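Side-chain contacts in insulinase family protease (PDB 3GO9), which belongs to the insulinase (M16) family of zinc metallopeptidases and is a predicted protease, though the classical zinc-binding motif is incomplete and its activity is uncertain: residues E430-Q433 / Q434-D438; T370-N373 / D374-S377; S62-T65 / Q66-G69. One frame throughout, in Å; residues are numbered along the deposited sequence.

How the contacts relate
Along the chain contact 3 comes first, then contact 2, then contact 1. Contact 3 lies in the loop between strand 50-56 of the seven-stranded mixed sheet and helix 70-80, which carries the zinc ligand His72. Contacts 1 and 2 belong to the other half of the molecule, on helices 424-435 and 362-377, both packed against helix 283-309; their centres are about 25 Å apart and their nearest atoms about 12 Å. Contact 1 leads directly into strand 440-446 of the five-stranded sheet. Centre to centre, contact 3 is about 43 Å from contact 1 and about 50 Å from contact 2, consistent with the two alpha/beta halves of an M16 peptidase.

Contact 1: E430-Q433 / Q434-D438; sequences ELKQ and QLSQD
Ser436 OG gives its hydrogen to Lys432 O at 2.6 Å, reaching the carbonyl from above its plane. The hydroxyl stands beside its own backbone N (chi1 -60°), which turns it back to the carbonyl one turn earlier; a short side chain with a donor so close to the backbone suits the last turn of helix 424-435. The regular helical bonds run just before it, Gln434 N to Glu430 O at 2.9 Å and Leu435 N to Leu431 O at 3.0 Å. At the next carbonyl, Gln433 O, Ser436 N arrives from one face at 3.2 Å. In one of two conformers, Gln437 also bends back at chi2 and brings NE2 to the opposite face, 2.7 Å away, a bond as provisional as that conformer.

On another side of the helix, Gln434 in the modelled conformer makes only a weak bond from NE2 to Glu430 OE2, 3.1 Å long and bent to 133°, with amide and carboxylate planes turned 73° apart. Both groups have better partners in Ser292 of helix 283-309: its OG binds Glu430 OE2 and its O binds Gln434 NE2. Leu431 packs on Leu299 of that helix, and Leu435 on Leu352 and Leu355 of helix 341-358. The chain of Lys432, bent at chi3 and chi4, brings NZ to Arg356 O and Ala357 O. Its ammonium probably finds a favourable, partly negative environment at these carbonyls near the end of helix 341-358. Side-chain donors thus serve carbonyls at the ends of two helices, before the chain turns toward strand 440-446.

Contact 2: T370-N373 / D374-S377; sequences TQKN and DQLS
Asp374 follows the helix pattern of residues 362-377, its N bonded to Thr370 O at 2.8 Å, while its CB rests against the carbonyls of Thr370 and Gln371. Its carboxylate leans away from this turn, and OD2 forms a salt bridge with Lys378.

Gln375 carries most of the side-chain contact. Beyond its backbone bond to Gln371 O, its extended chain lies alongside Gln371, the two pointing the same way with amide planes 30° apart. Gln375 NE2 sits 3.2 Å from Gln371 CG. Gln375 OE1 accepts from Lys372 NZ at 2.7 Å; glutamine suits the place, being long enough to offer the lysine an acceptor. Lysine suits its own because its chain, bent at chi2 and chi3, curls round to bring NZ to OE1, tilted slightly from the carbonyl plane, where it also has a salt bridge to Glu297. The amide of Gln375 is therefore anchored through OE1, while its NE2 side rests on aliphatic carbon.

Leu376 N binds Lys372 O at 3.0 Å, and its buried, branched side chain packs on Arg415 and Gln416. At Ser377, N bonds to Asn373 O, and the short hydroxyl, set between backbone N and carbonyl carbon (chi1 75°), returns to the backbone, donating 2.6 Å to a lone pair of Asp374 O in the carbonyl plane.

Asn373 OD1 accepts a hydrogen bond from Gln416 NE2 of helix 408-421; Lys372 touches both Arg415 of that helix and Leu294 of helix 283-309, where Gln371 meets Trp301.

Contact 3: S62-T65 / Q66-G69; sequences SENT and QEVG
Glu63 and Glu67 make the close-packed half of this loop, buried beside Phe202 of helix 196-206. Glu63 lays CG 3.2 Å from Glu67 O, then carries its extended chain to Gly69, whose N donates to OE1 at 3.0 Å from 54° above the carboxylate plane. OE2 takes the N-H of Ala71, so one carboxylate serves the start of helix 70-80, where the partial positive charge of the helix end would probably favour an acid. Gly69 is the N-cap, and its positive phi is easy for a residue without a side chain.

Glu67, also extended, runs across Asn64. Its OE1 accepts from Asn64 N at 3.0 Å in an almost straight bond (176°), and carboxylate and amide stack with planes 12° apart. A water lies between Glu67 OE1 and Ser62 O.

Residues 64-67 form a type I beta turn, Glu67 N bonding to Asn64 O, with an Asx turn superposed: Asn64 OD1 takes Gln66 N at 2.8 Å. Asparagine fits because its short amide can reach the backbone two residues on. The turn leads into the helix that carries the zinc ligand His72.

The exposed half is looser. Thr65 OG1 offers only a weak, 3.4 Å bond to Gln66 OE1, and the side chain of Val68 touches Thr65 O through CG2, while Gln66, bent at chi2, leans on Lys198 of helix 196-206.

Contact 1: E430-Q433 / Q434-D438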
loop_
_atom_site.group_PDB
_atom_site.type_symbol
_atom_site.label_atom_id
_atom_site.label_comp_id
_atom_site.label_asym_id
_atom_site.label_seq_id
_atom_site.Cartn_x
_atom_site.Cartn_y
_atom_site.Cartn_z
ATOM N N GLU A 430 2.753 -24.801 9.802
ATOM C CA GLU A 430 2.915 -23.362 9.483
ATOM C C GLU A 430 2.328 -22.533 10.645
ATOM O O GLU A 430 2.984 -21.610 11.172
ATOM C CB GLU A 430 2.226 -23.063 8.163
ATOM C CG GLU A 430 2.350 -21.661 7.677
ATOM C CD GLU A 430 3.746 -21.249 7.302
ATOM O OE1 GLU A 430 4.455 -22.051 6.679
ATOM O OE2 GLU A 430 4.121 -20.078 7.612
ATOM N N LEU A 431 1.163 -22.917 11.116
ATOM C CA LEU A 431 0.569 -22.238 12.273
ATOM C C LEU A 431 1.481 -22.302 13.497
ATOM O O LEU A 431 1.672 -21.291 14.212
ATOM C CB LEU A 431 -0.800 -22.843 12.623
ATOM C CG LEU A 431 -2.012 -22.354 11.888
ATOM C CD1 LEU A 431 -3.171 -23.319 12.138
ATOM C CD2 LEU A 431 -2.353 -20.897 12.286
ATOM N N LYS A 432 2.008 -23.497 13.761
ATOM C CA LYS A 432 2.863 -23.694 14.904
ATOM C C LYS A 432 4.099 -22.808 14.765
ATOM O O LYS A 432 4.499 -22.132 15.701
ATOM C CB LYS A 432 3.269 -25.163 15.016
ATOM C CG LYS A 432 4.164 -25.404 16.233
ATOM C CD LYS A 432 4.692 -26.803 16.398
ATOM C CE LYS A 432 3.597 -27.808 16.606
ATOM N NZ LYS A 432 2.929 -27.687 17.904
ATOM N N GLN A 433 4.705 -22.824 13.578
ATOM C CA GLN A 433 5.922 -22.034 13.321
ATOM C C GLN A 433 5.702 -20.524 13.504
ATOM O O GLN A 433 6.451 -19.867 14.215
ATOM C CB GLN A 433 6.457 -22.330 11.937
ATOM C CG GLN A 433 7.154 -23.663 11.895
ATOM C CD GLN A 433 7.330 -24.236 10.507
ATOM O OE1 GLN A 433 6.728 -23.780 9.514
ATOM N NE2 GLN A 433 8.162 -25.308 10.430
ATOM N N GLN A 434 4.634 -20.019 12.918
ATOM C CA GLN A 434 4.274 -18.602 13.045
ATOM C C GLN A 434 4.048 -18.202 14.496
ATOM O O GLN A 434 4.533 -17.179 14.973
ATOM C CB GLN A 434 3.015 -18.295 12.255
ATOM C CG GLN A 434 3.316 -18.102 10.812
ATOM C CD GLN A 434 2.086 -17.852 9.994
ATOM O OE1 GLN A 434 1.004 -17.593 10.531
ATOM N NE2 GLN A 434 2.236 -17.921 8.677
ATOM N N LEU A 435 3.329 -19.030 15.214
ATOM C CA LEU A 435 2.966 -18.679 16.575
ATOM C C LEU A 435 4.061 -19.009 17.569
ATOM O O LEU A 435 3.906 -18.709 18.761
ATOM C CB LEU A 435 1.680 -19.355 16.979
ATOM C CG LEU A 435 0.459 -18.863 16.206
ATOM C CD1 LEU A 435 -0.714 -19.728 16.580
ATOM C CD2 LEU A 435 0.168 -17.409 16.483
ATOM N N SER A 436 5.136 -19.620 17.098
ATOM C CA SER A 436 6.307 -19.890 17.948
ATOM C C SER A 436 7.308 -18.710 17.923
ATOM O O SER A 436 8.319 -18.665 18.656
ATOM C CB SER A 436 6.924 -21.249 17.590
ATOM O OG SER A 436 5.968 -22.318 17.790
ATOM N N GLN A 437 7.007 -17.735 17.090
ATOM C CA GLN A 437 7.752 -16.499 17.100
ATOM C C GLN A 437 7.006 -15.551 18.052
ATOM O O GLN A 437 5.803 -15.380 17.939
ATOM C CB GLN A 437 7.844 -15.942 15.682
ATOM C CG GLN A 437 8.256 -16.982 14.560
ATOM C CD GLN A 437 9.298 -18.029 15.006
ATOM O OE1 GLN A 437 10.325 -17.691 15.630
ATOM N NE2 GLN A 437 9.024 -19.312 14.697
ATOM N N ASP A 438 7.709 -14.976 19.021
ATOM C CA ASP A 438 7.030 -14.165 20.037
ATOM C C ASP A 438 6.328 -12.997 19.338
ATOM O O ASP A 438 6.905 -12.366 18.484
ATOM C CB ASP A 438 8.044 -13.568 21.012
ATOM C CG ASP A 438 8.718 -14.614 21.919
ATOM O OD1 ASP A 438 8.369 -15.807 21.882
ATOM O OD2 ASP A 438 9.620 -14.201 22.675
#

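Contact 2: T370-N373 / D374-S377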
loop_
_atom_site.group_PDB
_atom_site.type_symbol
_atom_site.label_atom_id
_atom_site.label_comp_id
_atom_site.label_asym_id
_atom_site.label_seq_id
_atom_site.Cartn_x
_atom_site.Cartn_y
_atom_site.Cartn_z
ATOM N N THR A 370 -12.822 -25.776 1.518
ATOM C CA THR A 370 -14.028 -25.579 0.686
ATOM C C THR A 370 -14.229 -24.078 0.366
ATOM O O THR A 370 -14.541 -23.679 -0.781
ATOM C CB THR A 370 -15.278 -26.197 1.404
ATOM O OG1 THR A 370 -15.083 -27.607 1.519
ATOM C CG2 THR A 370 -16.573 -25.941 0.650
ATOM N N GLN A 371 -14.027 -23.253 1.387
ATOM C CA GLN A 371 -14.183 -21.821 1.270
ATOM C C GLN A 371 -13.127 -21.238 0.326
ATOM O O GLN A 371 -13.415 -20.417 -0.556
ATOM C CB GLN A 371 -14.108 -21.188 2.664
ATOM C CG GLN A 371 -13.936 -19.649 2.758
ATOM C CD GLN A 371 -13.810 -19.157 4.231
ATOM O OE1 GLN A 371 -12.983 -18.278 4.547
ATOM N NE2 GLN A 371 -14.624 -19.739 5.126
ATOM N N LYS A 372 -11.890 -21.690 0.451
ATOM C CA LYS A 372 -10.845 -21.099 -0.417
ATOM C C LYS A 372 -11.020 -21.563 -1.857
ATOM O O LYS A 372 -10.764 -20.829 -2.804
ATOM C CB LYS A 372 -9.440 -21.479 0.112
ATOM C CG LYS A 372 -9.081 -20.966 1.515
ATOM C CD LYS A 372 -9.390 -19.494 1.804
ATOM C CE LYS A 372 -8.598 -18.561 0.954
ATOM N NZ LYS A 372 -8.953 -17.157 1.300
ATOM N N ASN A 373 -11.479 -22.793 -2.022
ATOM C CA ASN A 373 -11.787 -23.323 -3.349
ATOM C C ASN A 373 -12.967 -22.579 -3.978
ATOM O O ASN A 373 -12.968 -22.283 -5.188
ATOM C CB ASN A 373 -12.041 -24.850 -3.302
ATOM C CG ASN A 373 -10.734 -25.672 -3.494
ATOM O OD1 ASN A 373 -10.010 -25.500 -4.494
ATOM N ND2 ASN A 373 -10.442 -26.553 -2.543
ATOM N N ASP A 374 -13.940 -22.221 -3.141
ATOM C CA ASP A 374 -15.065 -21.405 -3.619
ATOM C C ASP A 374 -14.590 -20.052 -4.147
ATOM O O ASP A 374 -14.925 -19.643 -5.255
ATOM C CB ASP A 374 -16.090 -21.186 -2.500
ATOM C CG ASP A 374 -17.353 -20.472 -3.008
ATOM O OD1 ASP A 374 -17.986 -21.014 -3.942
ATOM O OD2 ASP A 374 -17.684 -19.393 -2.486
ATOM N N GLN A 375 -13.780 -19.379 -3.353
ATOM C CA GLN A 375 -13.219 -18.092 -3.748
ATOM C C GLN A 375 -12.434 -18.165 -5.031
ATOM O O GLN A 375 -12.579 -17.317 -5.882
ATOM C CB GLN A 375 -12.354 -17.548 -2.654
ATOM C CG GLN A 375 -13.100 -17.389 -1.332
ATOM C CD GLN A 375 -12.155 -17.109 -0.179
ATOM O OE1 GLN A 375 -10.985 -16.767 -0.383
ATOM N NE2 GLN A 375 -12.663 -17.238 1.041
ATOM N N LEU A 376 -11.633 -19.217 -5.219
ATOM C CA LEU A 376 -10.920 -19.382 -6.467
ATOM C C LEU A 376 -11.864 -19.610 -7.635
ATOM O O LEU A 376 -11.621 -19.133 -8.734
ATOM C CB LEU A 376 -9.912 -20.535 -6.359
ATOM C CG LEU A 376 -9.071 -20.813 -7.598
ATOM C CD1 LEU A 376 -8.237 -19.614 -7.995
ATOM C CD2 LEU A 376 -8.191 -22.038 -7.321
ATOM N N SER A 377 -12.965 -20.315 -7.402
ATOM C CA SER A 377 -13.894 -20.605 -8.500
ATOM C C SER A 377 -14.519 -19.284 -8.987
ATOM O O SER A 377 -14.924 -19.180 -10.152
ATOM C CB SER A 377 -14.959 -21.625 -8.073
ATOM O OG SER A 377 -15.957 -21.058 -7.214
#

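Contact 3: S62-T65 / Q66-G69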
loop_
_atom_site.group_PDB
_atom_site.type_symbol
_atom_site.label_atom_id
_atom_site.label_comp_id
_atom_site.label_asym_id
_atom_site.label_seq_id
_atom_site.Cartn_x
_atom_site.Cartn_y
_atom_site.Cartn_z
ATOM N N SER A 62 14.513 13.228 -0.541
ATOM C CA SER A 62 15.337 13.985 -1.502
ATOM C C SER A 62 15.736 15.346 -0.992
ATOM O O SER A 62 16.530 16.042 -1.637
ATOM C CB SER A 62 14.554 14.283 -2.784
ATOM O OG SER A 62 14.286 13.149 -3.541
ATOM N N GLU A 63 15.096 15.784 0.091
ATOM C CA GLU A 63 15.279 17.135 0.619
ATOM C C GLU A 63 16.447 17.264 1.561
ATOM O O GLU A 63 16.548 16.474 2.509
ATOM C CB GLU A 63 14.020 17.531 1.427
ATOM C CG GLU A 63 12.774 17.685 0.548
ATOM C CD GLU A 63 11.470 17.748 1.331
ATOM O OE1 GLU A 63 11.487 17.704 2.600
ATOM O OE2 GLU A 63 10.392 17.885 0.682
ATOM N N ASN A 64 17.273 18.269 1.349
ATOM C CA ASN A 64 18.257 18.659 2.348
ATOM C C ASN A 64 17.590 19.587 3.334
ATOM O O ASN A 64 16.410 19.858 3.200
ATOM C CB ASN A 64 19.518 19.207 1.695
ATOM C CG ASN A 64 19.353 20.558 0.996
ATOM O OD1 ASN A 64 18.585 21.419 1.422
ATOM N ND2 ASN A 64 20.148 20.773 -0.079
ATOM N N THR A 65 18.314 20.085 4.366
ATOM C CA THR A 65 17.607 20.898 5.327
ATOM C C THR A 65 17.199 22.266 4.862
ATOM O O THR A 65 16.356 22.864 5.524
ATOM C CB THR A 65 18.363 21.064 6.662
ATOM O OG1 THR A 65 19.639 21.595 6.386
ATOM C CG2 THR A 65 18.495 19.752 7.328
ATOM N N GLN A 66 17.698 22.721 3.716
ATOM C CA GLN A 66 17.259 23.970 3.125
ATOM C C GLN A 66 16.049 23.768 2.216
ATOM O O GLN A 66 15.671 24.715 1.498
ATOM C CB GLN A 66 18.404 24.592 2.331
ATOM C CG GLN A 66 19.663 24.780 3.198
ATOM C CD GLN A 66 19.357 25.488 4.471
ATOM O OE1 GLN A 66 19.380 24.898 5.556
ATOM N NE2 GLN A 66 19.062 26.776 4.362
ATOM N N GLU A 67 15.540 22.533 2.164
ATOM C CA GLU A 67 14.486 22.141 1.206
ATOM C C GLU A 67 13.310 21.471 1.862
ATOM O O GLU A 67 12.527 20.811 1.185
ATOM C CB GLU A 67 15.040 21.208 0.117
ATOM C CG GLU A 67 16.148 21.898 -0.733
ATOM C CD GLU A 67 16.948 20.932 -1.582
ATOM O OE1 GLU A 67 17.022 19.698 -1.268
ATOM O OE2 GLU A 67 17.494 21.406 -2.616
ATOM N N VAL A 68 13.203 21.597 3.183
ATOM C CA VAL A 68 12.179 20.943 3.949
ATOM C C VAL A 68 10.818 21.340 3.399
ATOM O O VAL A 68 10.520 22.533 3.222
ATOM C CB VAL A 68 12.295 21.351 5.439
ATOM C CG1 VAL A 68 11.087 20.889 6.215
ATOM C CG2 VAL A 68 13.634 20.824 6.033
ATOM N N GLY A 69 10.018 20.330 3.081
ATOM C CA GLY A 69 8.649 20.547 2.612
ATOM C C GLY A 69 8.541 20.820 1.113
ATOM O O GLY A 69 7.413 20.989 0.597
HETATM O O HOH W 1 18.183 17.766 -2.720
#